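Local coordinates for protein collectin placenta 1 (Mus musculus, PDB 2OX9) that is a scavenger receptor C-type lectin whose calcium-dependent carbohydrate-recognition domain binds the leukocyte cell surface glycan Lewis(x), at residues 60-65 / 123-128. Numbering follows the deposited sequence.
Sequences ESHWIG and INNFIC
Trp63 carries CG opposite the carbonyl carbon and beside the backbone N (chi1 -73°), which lays the indole where Asn124 CB lies over it; the like torsion of Asn124 (chi1 -79°) carries OD1 above the same indole, near Trp63 CZ2 and CE2. Asn124 CB sits squarely over the five-membered ring, 3.6 Å from its centroid, in a CH-pi contact. On the sheet face that carries His62 and Asn125 a second, less centred CH-pi contact forms: Asn125 CB lies over the imidazole toward its rim, 3.6 Å from His62 CD2, and Ile127 CG1 comes in obliquely beside it.

Between these two layers the backbones pair. Asn125 N donates to Ser61 O at 2.8 Å, and Asn125 O receives the nearly straight bond from Trp63 N at 2.9 Å (170° at the hydrogen). His62 CA adds a C-H...O contact to that same carbonyl, and farther along a weak 3.4 Å bond runs from Ile127 N to Trp63 O. Water 2 joins Ser61 N to Asn124 ND2, weakly on the amide side; water 3 accepts from that ND2 at 2.6 Å.

Strand 125-131 thus joins strand 62-64 in parallel, through the bridges His62-Asn125 and Trp63-Phe126, in the core sheet of the C-type lectin fold, with Cys128 tied to Cys33 of helix 26-35. Trp63 NE1 is held by Glu24 O, and the Asn125 amide by Ser20 O and Lys23. Asn124 OD1, by contrast, is buried without a hydrogen-bonding partner, so at this amide oxygen the contact rests on packing against the indole face.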
ATOM      1  N   GLU A  60       8.490   5.817   8.923  1.00 22.37           N
ATOM      2  CA  GLU A  60       7.994   4.507   8.514  1.00 23.97           C
ATOM      3  C   GLU A  60       7.364   4.522   7.127  1.00 21.79           C
ATOM      4  O   GLU A  60       6.827   5.541   6.686  1.00 22.11           O
ATOM      5  CB  GLU A  60       6.989   3.961   9.536  1.00 27.43           C
ATOM      6  CG  GLU A  60       5.917   4.944   9.976  1.00 33.88           C
ATOM      7  CD  GLU A  60       6.392   5.873  11.084  1.00 35.00           C
ATOM      8  OE1 GLU A  60       6.710   5.371  12.184  1.00 38.74           O
ATOM      9  OE2 GLU A  60       6.447   7.097  10.856  1.00 35.75           O
ATOM     10  N   SER A  61       7.458   3.389   6.435  1.00 17.47           N
ATOM     11  CA  SER A  61       6.879   3.233   5.106  1.00 16.27           C
ATOM     12  C   SER A  61       5.543   2.516   5.291  1.00 13.75           C
ATOM     13  O   SER A  61       5.357   1.797   6.269  1.00 13.62           O
ATOM     14  CB  SER A  61       7.784   2.386   4.215  1.00 15.85           C
ATOM     15  OG  SER A  61       9.099   2.908   4.183  1.00 20.89           O
ATOM     16  N   HIS A  62       4.625   2.703   4.353  1.00 11.52           N
ATOM     17  CA  HIS A  62       3.309   2.074   4.460  1.00 10.87           C
ATOM     18  C   HIS A  62       2.949   1.203   3.271  1.00  8.13           C
ATOM     19  O   HIS A  62       2.872   1.685   2.146  1.00  6.85           O
ATOM     20  CB  HIS A  62       2.212   3.131   4.610  1.00  8.44           C
ATOM     21  CG  HIS A  62       2.181   3.797   5.947  1.00 10.84           C
ATOM     22  ND1 HIS A  62       3.036   4.823   6.287  1.00  9.19           N
ATOM     23  CD2 HIS A  62       1.404   3.574   7.035  1.00  8.71           C
ATOM     24  CE1 HIS A  62       2.787   5.204   7.528  1.00 11.38           C
ATOM     25  NE2 HIS A  62       1.803   4.462   8.004  1.00  8.62           N
ATOM     26  N   TRP A  63       2.713  -0.077   3.531  1.00  7.52           N
ATOM     27  CA  TRP A  63       2.323  -1.010   2.474  1.00  8.28           C
ATOM     28  C   TRP A  63       0.984  -0.571   1.858  1.00  9.68           C
ATOM     29  O   TRP A  63       0.096  -0.102   2.577  1.00  6.45           O
ATOM     30  CB  TRP A  63       2.100  -2.406   3.057  1.00  6.77           C
ATOM     31  CG  TRP A  63       3.312  -3.176   3.470  1.00 11.30           C
ATOM     32  CD1 TRP A  63       3.496  -3.819   4.665  1.00 13.47           C
ATOM     33  CD2 TRP A  63       4.447  -3.516   2.653  1.00 11.54           C
ATOM     34  NE1 TRP A  63       4.667  -4.545   4.637  1.00 15.47           N
ATOM     35  CE2 TRP A  63       5.269  -4.378   3.418  1.00 14.12           C
ATOM     36  CE3 TRP A  63       4.841  -3.183   1.351  1.00 13.92           C
ATOM     37  CZ2 TRP A  63       6.469  -4.913   2.921  1.00 14.57           C
ATOM     38  CZ3 TRP A  63       6.034  -3.716   0.853  1.00 14.66           C
ATOM     39  CH2 TRP A  63       6.833  -4.571   1.641  1.00  9.73           C
ATOM     40  N   ILE A  64       0.844  -0.712   0.540  1.00 10.91           N
ATOM     41  CA  ILE A  64      -0.426  -0.430  -0.131  1.00 11.26           C
ATOM     42  C   ILE A  64      -0.743  -1.730  -0.894  1.00 12.39           C
ATOM     43  O   ILE A  64       0.145  -2.549  -1.097  1.00 12.51           O
ATOM     44  CB  ILE A  64      -0.366   0.789  -1.102  1.00 13.09           C
ATOM     45  CG1 ILE A  64       0.645   0.551  -2.219  1.00 11.92           C
ATOM     46  CG2 ILE A  64      -0.032   2.068  -0.311  1.00 12.87           C
ATOM     47  CD1 ILE A  64       0.603   1.627  -3.298  1.00 14.29           C
ATOM     48  N   GLY A  65      -1.994  -1.927  -1.299  1.00 13.08           N
ATOM     49  CA  GLY A  65      -2.369  -3.176  -1.959  1.00 15.86           C
ATOM     50  C   GLY A  65      -1.974  -3.357  -3.414  1.00 17.10           C
ATOM     51  O   GLY A  65      -2.826  -3.688  -4.247  1.00 16.55           O
ATOM     52  N   ILE A 123       9.653  -5.272   6.832  1.00 23.37           N
ATOM     53  CA  ILE A 123       8.677  -4.922   7.862  1.00 22.37           C
ATOM     54  C   ILE A 123       8.299  -3.445   7.719  1.00 20.23           C
ATOM     55  O   ILE A 123       9.126  -2.566   7.949  1.00 23.18           O
ATOM     56  CB  ILE A 123       9.256  -5.153   9.274  1.00 23.46           C
ATOM     57  CG1 ILE A 123       9.795  -6.582   9.385  1.00 22.34           C
ATOM     58  CG2 ILE A 123       8.175  -4.917  10.326  1.00 24.67           C
ATOM     59  CD1 ILE A 123      10.848  -6.757  10.460  1.00 25.68           C
ATOM     60  N   ASN A 124       7.050  -3.190   7.335  1.00 16.33           N
ATOM     61  CA  ASN A 124       6.523  -1.831   7.143  1.00 14.07           C
ATOM     62  C   ASN A 124       5.186  -1.637   7.856  1.00 12.52           C
ATOM     63  O   ASN A 124       4.555  -2.601   8.269  1.00  9.86           O
ATOM     64  CB  ASN A 124       6.259  -1.571   5.657  1.00 15.65           C
ATOM     65  CG  ASN A 124       7.511  -1.247   4.883  1.00 18.25           C
ATOM     66  OD1 ASN A 124       7.589  -1.487   3.676  1.00 23.54           O
ATOM     67  ND2 ASN A 124       8.491  -0.675   5.562  1.00 20.58           N
ATOM     68  N   ASN A 125       4.765  -0.381   8.006  1.00 11.04           N
ATOM     69  CA  ASN A 125       3.452  -0.103   8.576  1.00 11.62           C
ATOM     70  C   ASN A 125       2.562  -0.333   7.360  1.00 10.96           C
ATOM     71  O   ASN A 125       3.058  -0.717   6.294  1.00 11.58           O
ATOM     72  CB  ASN A 125       3.330   1.352   9.045  1.00 11.88           C
ATOM     73  CG  ASN A 125       3.979   1.586  10.389  1.00 14.32           C
ATOM     74  OD1 ASN A 125       5.187   1.454  10.532  1.00 15.66           O
ATOM     75  ND2 ASN A 125       3.173   1.928  11.387  1.00 16.66           N
ATOM     76  N   PHE A 126       1.260  -0.108   7.492  1.00  8.01           N
ATOM     77  CA  PHE A 126       0.384  -0.331   6.360  1.00  8.51           C
ATOM     78  C   PHE A 126      -0.914   0.457   6.455  1.00  8.71           C
ATOM     79  O   PHE A 126      -1.182   1.127   7.457  1.00  7.83           O
ATOM     80  CB  PHE A 126       0.085  -1.838   6.225  1.00  8.44           C
ATOM     81  CG  PHE A 126      -0.501  -2.459   7.463  1.00  7.54           C
ATOM     82  CD1 PHE A 126      -1.876  -2.473   7.672  1.00 10.58           C
ATOM     83  CD2 PHE A 126       0.327  -3.051   8.418  1.00  8.28           C
ATOM     84  CE1 PHE A 126      -2.419  -3.074   8.818  1.00  6.17           C
ATOM     85  CE2 PHE A 126      -0.203  -3.649   9.557  1.00 10.05           C
ATOM     86  CZ  PHE A 126      -1.581  -3.662   9.757  1.00 12.34           C
ATOM     87  N   ILE A 127      -1.719   0.377   5.404  1.00  9.07           N
ATOM     88  CA  ILE A 127      -2.984   1.101   5.379  1.00  8.73           C
ATOM     89  C   ILE A 127      -4.110   0.198   4.892  1.00 10.46           C
ATOM     90  O   ILE A 127      -4.004  -0.395   3.823  1.00  8.98           O
ATOM     91  CB  ILE A 127      -2.919   2.309   4.414  1.00  9.13           C
ATOM     92  CG1 ILE A 127      -1.721   3.200   4.755  1.00  9.98           C
ATOM     93  CG2 ILE A 127      -4.221   3.110   4.506  1.00  5.23           C
ATOM     94  CD1 ILE A 127      -1.459   4.254   3.713  1.00  6.98           C
ATOM     95  N   CYS A 128      -5.181   0.100   5.674  1.00 11.24           N
ATOM     96  CA  CYS A 128      -6.338  -0.698   5.288  1.00 10.77           C
ATOM     97  C   CYS A 128      -7.433   0.232   4.791  1.00 10.92           C
ATOM     98  O   CYS A 128      -7.536   1.384   5.228  1.00  8.83           O
ATOM     99  CB  CYS A 128      -6.908  -1.496   6.458  1.00 14.30           C
ATOM    100  SG  CYS A 128      -5.823  -2.701   7.278  1.00 20.21           S
TER
HETATM  101  O   HOH W   1       4.303   3.485  13.694  1.00 22.54           O
HETATM  102  O   HOH W   2       8.619   1.274   7.413  1.00 16.83           O
HETATM  103  O   HOH W   3      10.889   0.251   4.936  1.00 34.32           O